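Side-chain contacts in competence damage-inducible protein A (Klebsiella pneumoniae subsp. pneumoniae MGH 78578, PDB 5V01), which is of unknown function but belongs to the CinA family, named for competence- and damage-inducible proteins, and folds as a compact alpha/beta domain: residues A[20-25]-A[163-168]; A[24-29]-A[55-60]. All blocks are in the same frame, centred on the assembly; numbering follows the deposited sequence. Where two conformers were deposited one is given.

Contact 1 of 2, residues A[20-25]-A[163-168]; sequences AEVARA and AALSEK. With NA (sodium ion), chain E.
V22 holds CG1 anti to its backbone N (chi1 163°), and L165 likewise has CG anti to N (chi1 177°); these two torsions bring V22 CG1 to 3.5 Å from L165 CD2, with the side chains crossing at about a right angle. The second branch of V22 is used as well: both methyls close on L165 CD2, and CG2 also lies 4.1 Å from S166 CB. The backbones are nearest at the same place, with V22 CA 5.4 Å from S166 CA. The axes of the two short helical segments run broadly parallel, at 34° to each other and 9.3 Å apart, an ordinary packing distance for helices.

Toward the outer side the chemistry becomes polar. The sodium ion is bound directly by S166 O, at 2.3 Å, and reaches E21 through waters. One coordinated water donates weakly to E21 O. E21 itself extends its chain outward, and its carboxylate takes two further waters, one on each oxygen. OE2 accepts from a water that lies 2.8 Å from the ion, a long metal distance, so the carboxylate is a second-shell group that may help to orient this water, and its negative charge may partly offset that of the ion. The water on OE1 also donates to S166 OG, 3.0 Å from that hydroxyl oxygen, but S166 has two conformers and this bridge holds for the given one, being doubtful otherwise.

Inward of these polar groups, L165 continues to I107 and I109 of strand 107-113 and also touches W172, while A23 turns to F57. Helices 15-29 and 150-169 thus pack side by side, with the latter lying against the central mixed sheet.

Contact 2 of 2, residues A[24-29]-A[55-60]; sequences RALIAR and AAFYDT
I27 and F57 mark the nearest backbone approach, their CA atoms 6.1 Å apart, where the last two turns of helix 15-29 pass the loop that leads into strand 58-64. Contact is made by apolar side chains. L26 supplies the deeper part: its CD1 comes within 3.6 Å of F57 CD1 and its CB within 3.8 Å of F57 CB, so the leucine lies against both the base of the phenylalanine and its ring. The two side chains cross at about a right angle, and the methyl approaches the ring obliquely. F57 has CG between its backbone N and carbonyl carbon (chi1 65°), which sets CB and CD1 against the leucine.

I27 works from the neighbouring position. With CG1 anti to the carbonyl carbon (chi1 -69°) and the chain extended beyond it (chi2 164°), its CD1 is carried toward the loop, although the first bond of the side chain does not aim there. That methyl meets A56 CB at 3.8 Å and the other ortho carbon, F57 CD2, at 4.1 Å, from the same side of the ring plane as L26 CD1. L26 and I27 therefore engage the two ortho carbons of F57 separately.

In the last turn A25 O accepts from both R29 NH1 and R29 N. R29 folds back so that NH1 donates to A25 O over 3.0 Å, the oxygen lying in the guanidinium plane; R29 N comes from the opposite face of the carbonyl plane, over a longer 3.3 Å to A25 O.

Around the contact, F57 also packs on L48 of helix 43-50 and pairs through its backbone with L33, while L26 touches W31 and L169 of helix 150-169. The C-terminal turns of helix 15-29 thus pack against the approach to strand 58-64, where D59 makes backbone hydrogen bonds to the second subunit.

How the contacts relate
Both contacts draw on helix 15-29, sharing R24 and A25, and their centres lie 10 Å apart. Contact 1 joins this helix to helix 150-169 and is mostly buried; contact 2 joins its C-terminal turns to the approach to strand 58-64 and is only partly buried, with I27 exposed. They meet directly, A23 CB lying 3.4 Å from F57 CE2, which continues the apolar packing from one to the other. Their chemistry differs accordingly: contact 1 combines a small aliphatic patch with a water-and-sodium bridge on its more exposed side, whereas contact 2 is held across its segments by apolar packing round F57 and, beside it, A56.

Contact 1 of 2, residues A[20-25]-A[163-168]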
ATOM      1  N   ALA A  20       8.546  15.073   3.526  1.00 13.25           N
ATOM      2  CA  ALA A  20       8.355  16.520   3.296  1.00 14.70           C
ATOM      3  C   ALA A  20       9.292  17.031   2.202  1.00 14.58           C
ATOM      4  O   ALA A  20       8.887  17.791   1.308  1.00 14.68           O
ATOM      5  CB  ALA A  20       8.541  17.304   4.571  1.00 15.52           C
ATOM      6  N   GLU A  21      10.552  16.605   2.281  1.00 13.84           N
ATOM      7  CA  GLU A  21      11.546  17.045   1.316  1.00 14.75           C
ATOM      8  C   GLU A  21      11.232  16.473  -0.069  1.00 14.49           C
ATOM      9  O   GLU A  21      11.325  17.165  -1.098  1.00 16.43           O
ATOM     10  CB  GLU A  21      12.925  16.618   1.802  1.00 17.49           C
ATOM     11  CG  GLU A  21      14.077  17.085   0.962  1.00 19.92           C
ATOM     12  CD  GLU A  21      15.417  16.688   1.555  1.00 22.01           C
ATOM     13  OE1 GLU A  21      15.473  16.118   2.667  1.00 22.91           O
ATOM     14  OE2 GLU A  21      16.416  16.911   0.862  1.00 31.47           O
ATOM     15  N   VAL A  22      10.832  15.198  -0.089  1.00 13.27           N
ATOM     16  CA  VAL A  22      10.456  14.539  -1.350  1.00 13.48           C
ATOM     17  C   VAL A  22       9.245  15.212  -2.005  1.00 13.27           C
ATOM     18  O   VAL A  22       9.250  15.511  -3.188  1.00 14.36           O
ATOM     19  CB  VAL A  22      10.176  13.039  -1.127  1.00 14.30           C
ATOM     20  CG1 VAL A  22       9.390  12.394  -2.273  1.00 15.16           C
ATOM     21  CG2 VAL A  22      11.492  12.300  -0.885  1.00 14.96           C
ATOM     22  N   ALA A  23       8.220  15.469  -1.202  1.00 12.87           N
ATOM     23  CA  ALA A  23       7.029  16.142  -1.711  1.00 14.71           C
ATOM     24  C   ALA A  23       7.353  17.488  -2.359  1.00 15.46           C
ATOM     25  O   ALA A  23       6.891  17.785  -3.463  1.00 15.47           O
ATOM     26  CB  ALA A  23       6.031  16.325  -0.604  1.00 14.91           C
ATOM     27  N   ARG A  24       8.154  18.307  -1.677  0.50 15.53           N
ATOM     28  CA  ARG A  24       8.487  19.623  -2.207  0.50 17.30           C
ATOM     29  C   ARG A  24       9.222  19.535  -3.541  0.50 17.61           C
ATOM     30  O   ARG A  24       8.948  20.300  -4.461  0.50 19.30           O
ATOM     31  CB  ARG A  24       9.317  20.412  -1.199  0.50 20.49           C
ATOM     32  CG  ARG A  24       8.549  21.530  -0.542  0.50 25.34           C
ATOM     33  CD  ARG A  24       9.368  22.166   0.563  0.50 25.20           C
ATOM     34  NE  ARG A  24       9.602  21.219   1.646  0.50 24.24           N
ATOM     35  CZ  ARG A  24      10.805  20.849   2.068  0.50 21.18           C
ATOM     36  NH1 ARG A  24      11.902  21.366   1.522  0.50 21.12           N
ATOM     37  NH2 ARG A  24      10.906  19.975   3.052  0.50 18.34           N
ATOM     38  N   ALA A  25      10.162  18.599  -3.633  1.00 16.42           N
ATOM     39  CA  ALA A  25      10.961  18.441  -4.845  1.00 16.96           C
ATOM     40  C   ALA A  25      10.111  17.930  -6.007  1.00 15.57           C
ATOM     41  O   ALA A  25      10.234  18.416  -7.127  1.00 19.44           O
ATOM     42  CB  ALA A  25      12.125  17.523  -4.573  1.00 15.92           C
ATOM     43  N   ALA A 163      15.148   8.320   1.457  1.00 12.18           N
ATOM     44  CA  ALA A 163      16.385   9.107   1.533  1.00 12.21           C
ATOM     45  C   ALA A 163      17.097   9.064   0.184  1.00 12.47           C
ATOM     46  O   ALA A 163      17.583  10.091  -0.310  1.00 13.96           O
ATOM     47  CB  ALA A 163      17.283   8.597   2.637  1.00 13.82           C
ATOM     48  N   ALA A 164      17.145   7.884  -0.429  1.00 12.42           N
ATOM     49  CA  ALA A 164      17.788   7.766  -1.749  1.00 12.72           C
ATOM     50  C   ALA A 164      17.006   8.539  -2.816  1.00 12.53           C
ATOM     51  O   ALA A 164      17.567   9.207  -3.687  1.00 14.36           O
ATOM     52  CB  ALA A 164      17.934   6.314  -2.141  1.00 13.19           C
ATOM     53  N   LEU A 165      15.669   8.463  -2.746  1.00 12.10           N
ATOM     54  CA  LEU A 165      14.838   9.241  -3.656  1.00 12.30           C
ATOM     55  C   LEU A 165      15.113  10.745  -3.503  1.00 13.34           C
ATOM     56  O   LEU A 165      15.219  11.448  -4.504  1.00 14.14           O
ATOM     57  CB  LEU A 165      13.362   8.969  -3.388  1.00 12.23           C
ATOM     58  CG  LEU A 165      12.396   9.806  -4.243  1.00 13.31           C
ATOM     59  CD1 LEU A 165      12.573   9.511  -5.730  1.00 15.12           C
ATOM     60  CD2 LEU A 165      10.950   9.610  -3.808  1.00 14.36           C
ATOM     61  N   SER A 166      15.224  11.222  -2.254  0.50 13.25           N
ATOM     62  CA  SER A 166      15.497  12.647  -1.974  0.50 14.19           C
ATOM     63  C   SER A 166      16.794  13.124  -2.635  0.50 14.78           C
ATOM     64  O   SER A 166      16.840  14.215  -3.250  0.50 19.44           O
ATOM     65  CB  SER A 166      15.475  12.951  -0.454  0.50 14.83           C
ATOM     66  OG  SER A 166      16.671  12.612   0.257  0.50 15.48           O
ATOM     67  N   GLU A 167      17.814  12.273  -2.547  1.00 12.83           N
ATOM     68  CA  GLU A 167      19.095  12.511  -3.192  1.00 13.68           C
ATOM     69  C   GLU A 167      18.970  12.544  -4.703  1.00 13.52           C
ATOM     70  O   GLU A 167      19.468  13.458  -5.360  1.00 15.45           O
ATOM     71  CB  GLU A 167      20.135  11.497  -2.712  1.00 15.11           C
ATOM     72  CG  GLU A 167      21.584  11.794  -3.050  1.00 17.23           C
ATOM     73  CD  GLU A 167      21.975  11.536  -4.479  1.00 18.84           C
ATOM     74  OE1 GLU A 167      21.272  10.823  -5.227  1.00 20.27           O
ATOM     75  OE2 GLU A 167      23.025  12.080  -4.862  1.00 25.21           O
ATOM     76  N   LYS A 168      18.268  11.552  -5.255  1.00 12.92           N
ATOM     77  CA  LYS A 168      18.107  11.480  -6.693  1.00 13.06           C
ATOM     78  C   LYS A 168      17.343  12.649  -7.278  1.00 12.56           C
ATOM     79  O   LYS A 168      17.707  13.148  -8.347  1.00 12.95           O
ATOM     80  CB  LYS A 168      17.501  10.148  -7.126  1.00 13.66           C
ATOM     81  CG  LYS A 168      18.437   8.976  -6.862  1.00 15.40           C
ATOM     82  CD  LYS A 168      17.774   7.617  -7.002  1.00 18.52           C
ATOM     83  CE  LYS A 168      18.540   6.496  -6.309  1.00 19.18           C
ATOM     84  NZ  LYS A 168      19.896   6.357  -6.854  1.00 22.07           N
TER
HETATM   85 NA    NA E 203      15.911  16.278  -2.994  1.00 36.23          NA
HETATM   86  O   HOH W   1      17.481  14.122   2.728  1.00 24.82           O
HETATM   87  O   HOH W   2      13.700  15.554  -2.282  1.00 27.30           O
HETATM   88  O   HOH W   3      15.451  18.533  -1.442  1.00 51.29           O

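Contact 2 of 2, residues A[24-29]-A[55-60]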
ATOM      1  N   ARG A  24       8.154  18.307  -1.677  0.50 15.53           N
ATOM      2  CA  ARG A  24       8.487  19.623  -2.207  0.50 17.30           C
ATOM      3  C   ARG A  24       9.222  19.535  -3.541  0.50 17.61           C
ATOM      4  O   ARG A  24       8.948  20.300  -4.461  0.50 19.30           O
ATOM      5  CB  ARG A  24       9.317  20.412  -1.199  0.50 20.49           C
ATOM      6  CG  ARG A  24       8.549  21.530  -0.542  0.50 25.34           C
ATOM      7  CD  ARG A  24       9.368  22.166   0.563  0.50 25.20           C
ATOM      8  NE  ARG A  24       9.602  21.219   1.646  0.50 24.24           N
ATOM      9  CZ  ARG A  24      10.805  20.849   2.068  0.50 21.18           C
ATOM     10  NH1 ARG A  24      11.902  21.366   1.522  0.50 21.12           N
ATOM     11  NH2 ARG A  24      10.906  19.975   3.052  0.50 18.34           N
ATOM     12  N   ALA A  25      10.162  18.599  -3.633  1.00 16.42           N
ATOM     13  CA  ALA A  25      10.961  18.441  -4.845  1.00 16.96           C
ATOM     14  C   ALA A  25      10.111  17.930  -6.007  1.00 15.57           C
ATOM     15  O   ALA A  25      10.234  18.416  -7.127  1.00 19.44           O
ATOM     16  CB  ALA A  25      12.125  17.523  -4.573  1.00 15.92           C
ATOM     17  N   LEU A  26       9.235  16.954  -5.731  1.00 15.58           N
ATOM     18  CA  LEU A  26       8.319  16.475  -6.761  1.00 15.72           C
ATOM     19  C   LEU A  26       7.375  17.573  -7.243  1.00 17.17           C
ATOM     20  O   LEU A  26       7.209  17.757  -8.449  1.00 18.04           O
ATOM     21  CB  LEU A  26       7.509  15.278  -6.271  1.00 14.86           C
ATOM     22  CG  LEU A  26       8.295  13.988  -6.060  1.00 13.42           C
ATOM     23  CD1 LEU A  26       7.412  13.011  -5.280  1.00 14.84           C
ATOM     24  CD2 LEU A  26       8.745  13.363  -7.375  1.00 15.23           C
ATOM     25  N   ILE A  27       6.775  18.294  -6.300  1.00 16.71           N
ATOM     26  CA  ILE A  27       5.818  19.357  -6.631  1.00 17.54           C
ATOM     27  C   ILE A  27       6.504  20.473  -7.419  1.00 19.29           C
ATOM     28  O   ILE A  27       5.942  20.961  -8.402  1.00 22.56           O
ATOM     29  CB  ILE A  27       5.110  19.886  -5.363  1.00 18.84           C
ATOM     30  CG1 ILE A  27       4.180  18.803  -4.802  1.00 18.52           C
ATOM     31  CG2 ILE A  27       4.297  21.143  -5.651  1.00 20.44           C
ATOM     32  CD1 ILE A  27       3.749  19.073  -3.389  1.00 19.15           C
ATOM     33  N   ALA A  28       7.738  20.819  -7.032  1.00 19.61           N
ATOM     34  CA  ALA A  28       8.502  21.857  -7.735  1.00 20.39           C
ATOM     35  C   ALA A  28       8.749  21.513  -9.205  1.00 22.57           C
ATOM     36  O   ALA A  28       8.820  22.430 -10.046  1.00 25.33           O
ATOM     37  CB  ALA A  28       9.813  22.136  -7.020  1.00 20.66           C
ATOM     38  N   ARG A  29       8.849  20.210  -9.510  1.00 21.49           N
ATOM     39  CA  ARG A  29       9.128  19.769 -10.887  1.00 17.65           C
ATOM     40  C   ARG A  29       7.895  19.328 -11.654  1.00 20.57           C
ATOM     41  O   ARG A  29       7.986  19.073 -12.844  1.00 25.59           O
ATOM     42  CB  ARG A  29      10.141  18.629 -10.861  1.00 21.42           C
ATOM     43  CG  ARG A  29      11.485  19.120 -10.398  1.00 22.39           C
ATOM     44  CD  ARG A  29      12.433  17.999 -10.104  1.00 23.80           C
ATOM     45  NE  ARG A  29      13.743  18.529  -9.721  1.00 25.97           N
ATOM     46  CZ  ARG A  29      14.021  19.114  -8.553  1.00 23.59           C
ATOM     47  NH1 ARG A  29      13.094  19.265  -7.590  1.00 27.41           N
ATOM     48  NH2 ARG A  29      15.242  19.548  -8.337  1.00 26.08           N
ATOM     49  N   ALA A  55      -1.875  14.247  -2.790  1.00 18.13           N
ATOM     50  CA  ALA A  55      -2.478  14.218  -4.116  1.00 21.06           C
ATOM     51  C   ALA A  55      -1.733  15.080  -5.130  1.00 19.49           C
ATOM     52  O   ALA A  55      -1.873  14.876  -6.324  1.00 20.42           O
ATOM     53  CB  ALA A  55      -3.922  14.654  -4.032  1.00 28.15           C
ATOM     54  N   ALA A  56      -0.945  16.042  -4.646  1.00 17.63           N
ATOM     55  CA  ALA A  56      -0.136  16.889  -5.514  1.00 17.04           C
ATOM     56  C   ALA A  56       1.048  16.154  -6.155  1.00 15.76           C
ATOM     57  O   ALA A  56       1.663  16.682  -7.100  1.00 18.43           O
ATOM     58  CB  ALA A  56       0.359  18.105  -4.746  1.00 18.15           C
ATOM     59  N   PHE A  57       1.390  14.968  -5.641  1.00 13.93           N
ATOM     60  CA  PHE A  57       2.544  14.222  -6.179  1.00 14.44           C
ATOM     61  C   PHE A  57       2.426  12.706  -6.245  1.00 13.00           C
ATOM     62  O   PHE A  57       3.324  12.049  -6.746  1.00 13.73           O
ATOM     63  CB  PHE A  57       3.824  14.577  -5.408  1.00 14.88           C
ATOM     64  CG  PHE A  57       3.794  14.163  -3.969  1.00 14.34           C
ATOM     65  CD1 PHE A  57       4.214  12.901  -3.578  1.00 13.42           C
ATOM     66  CD2 PHE A  57       3.269  15.017  -3.006  1.00 14.86           C
ATOM     67  CE1 PHE A  57       4.154  12.530  -2.239  1.00 15.08           C
ATOM     68  CE2 PHE A  57       3.219  14.652  -1.686  1.00 16.56           C
ATOM     69  CZ  PHE A  57       3.633  13.396  -1.301  1.00 16.59           C
ATOM     70  N   TYR A  58       1.340  12.132  -5.733  1.00 14.34           N
ATOM     71  CA  TYR A  58       1.233  10.667  -5.588  1.00 13.67           C
ATOM     72  C   TYR A  58      -0.209  10.268  -5.605  1.00 14.74           C
ATOM     73  O   TYR A  58      -1.049  10.899  -4.941  1.00 17.66           O
ATOM     74  CB  TYR A  58       1.826  10.249  -4.236  1.00 14.26           C
ATOM     75  CG  TYR A  58       1.777   8.756  -3.917  1.00 12.57           C
ATOM     76  CD1 TYR A  58       0.716   8.197  -3.232  1.00 13.22           C
ATOM     77  CD2 TYR A  58       2.817   7.932  -4.271  1.00 13.43           C
ATOM     78  CE1 TYR A  58       0.690   6.846  -2.934  1.00 13.44           C
ATOM     79  CE2 TYR A  58       2.816   6.601  -3.979  1.00 13.40           C
ATOM     80  CZ  TYR A  58       1.749   6.041  -3.313  1.00 12.10           C
ATOM     81  OH  TYR A  58       1.765   4.706  -2.988  1.00 11.99           O
ATOM     82  N   ASP A  59      -0.522   9.211  -6.331  1.00 13.91           N
ATOM     83  CA  ASP A  59      -1.848   8.648  -6.141  1.00 16.48           C
ATOM     84  C   ASP A  59      -2.007   7.155  -6.222  1.00 13.24           C
ATOM     85  O   ASP A  59      -3.058   6.712  -5.825  1.00 12.88           O
ATOM     86  CB  ASP A  59      -2.850   9.335  -7.049  1.00 20.82           C
ATOM     87  CG  ASP A  59      -2.481   9.228  -8.489  1.00 20.62           C
ATOM     88  OD1 ASP A  59      -2.157   8.123  -8.918  1.00 19.41           O
ATOM     89  OD2 ASP A  59      -2.535  10.259  -9.198  1.00 28.44           O
ATOM     90  N   THR A  60      -0.984   6.397  -6.636  1.00 11.64           N
ATOM     91  CA  THR A  60      -1.111   4.955  -6.760  1.00 11.49           C
ATOM     92  C   THR A  60       0.037   4.203  -6.099  1.00 10.16           C
ATOM     93  O   THR A  60       1.207   4.471  -6.383  1.00 11.14           O
ATOM     94  CB  THR A  60      -1.187   4.570  -8.243  1.00 14.82           C
ATOM     95  OG1 THR A  60      -2.319   5.213  -8.847  1.00 16.97           O
ATOM     96  CG2 THR A  60      -1.312   3.053  -8.451  1.00 17.04           C
TER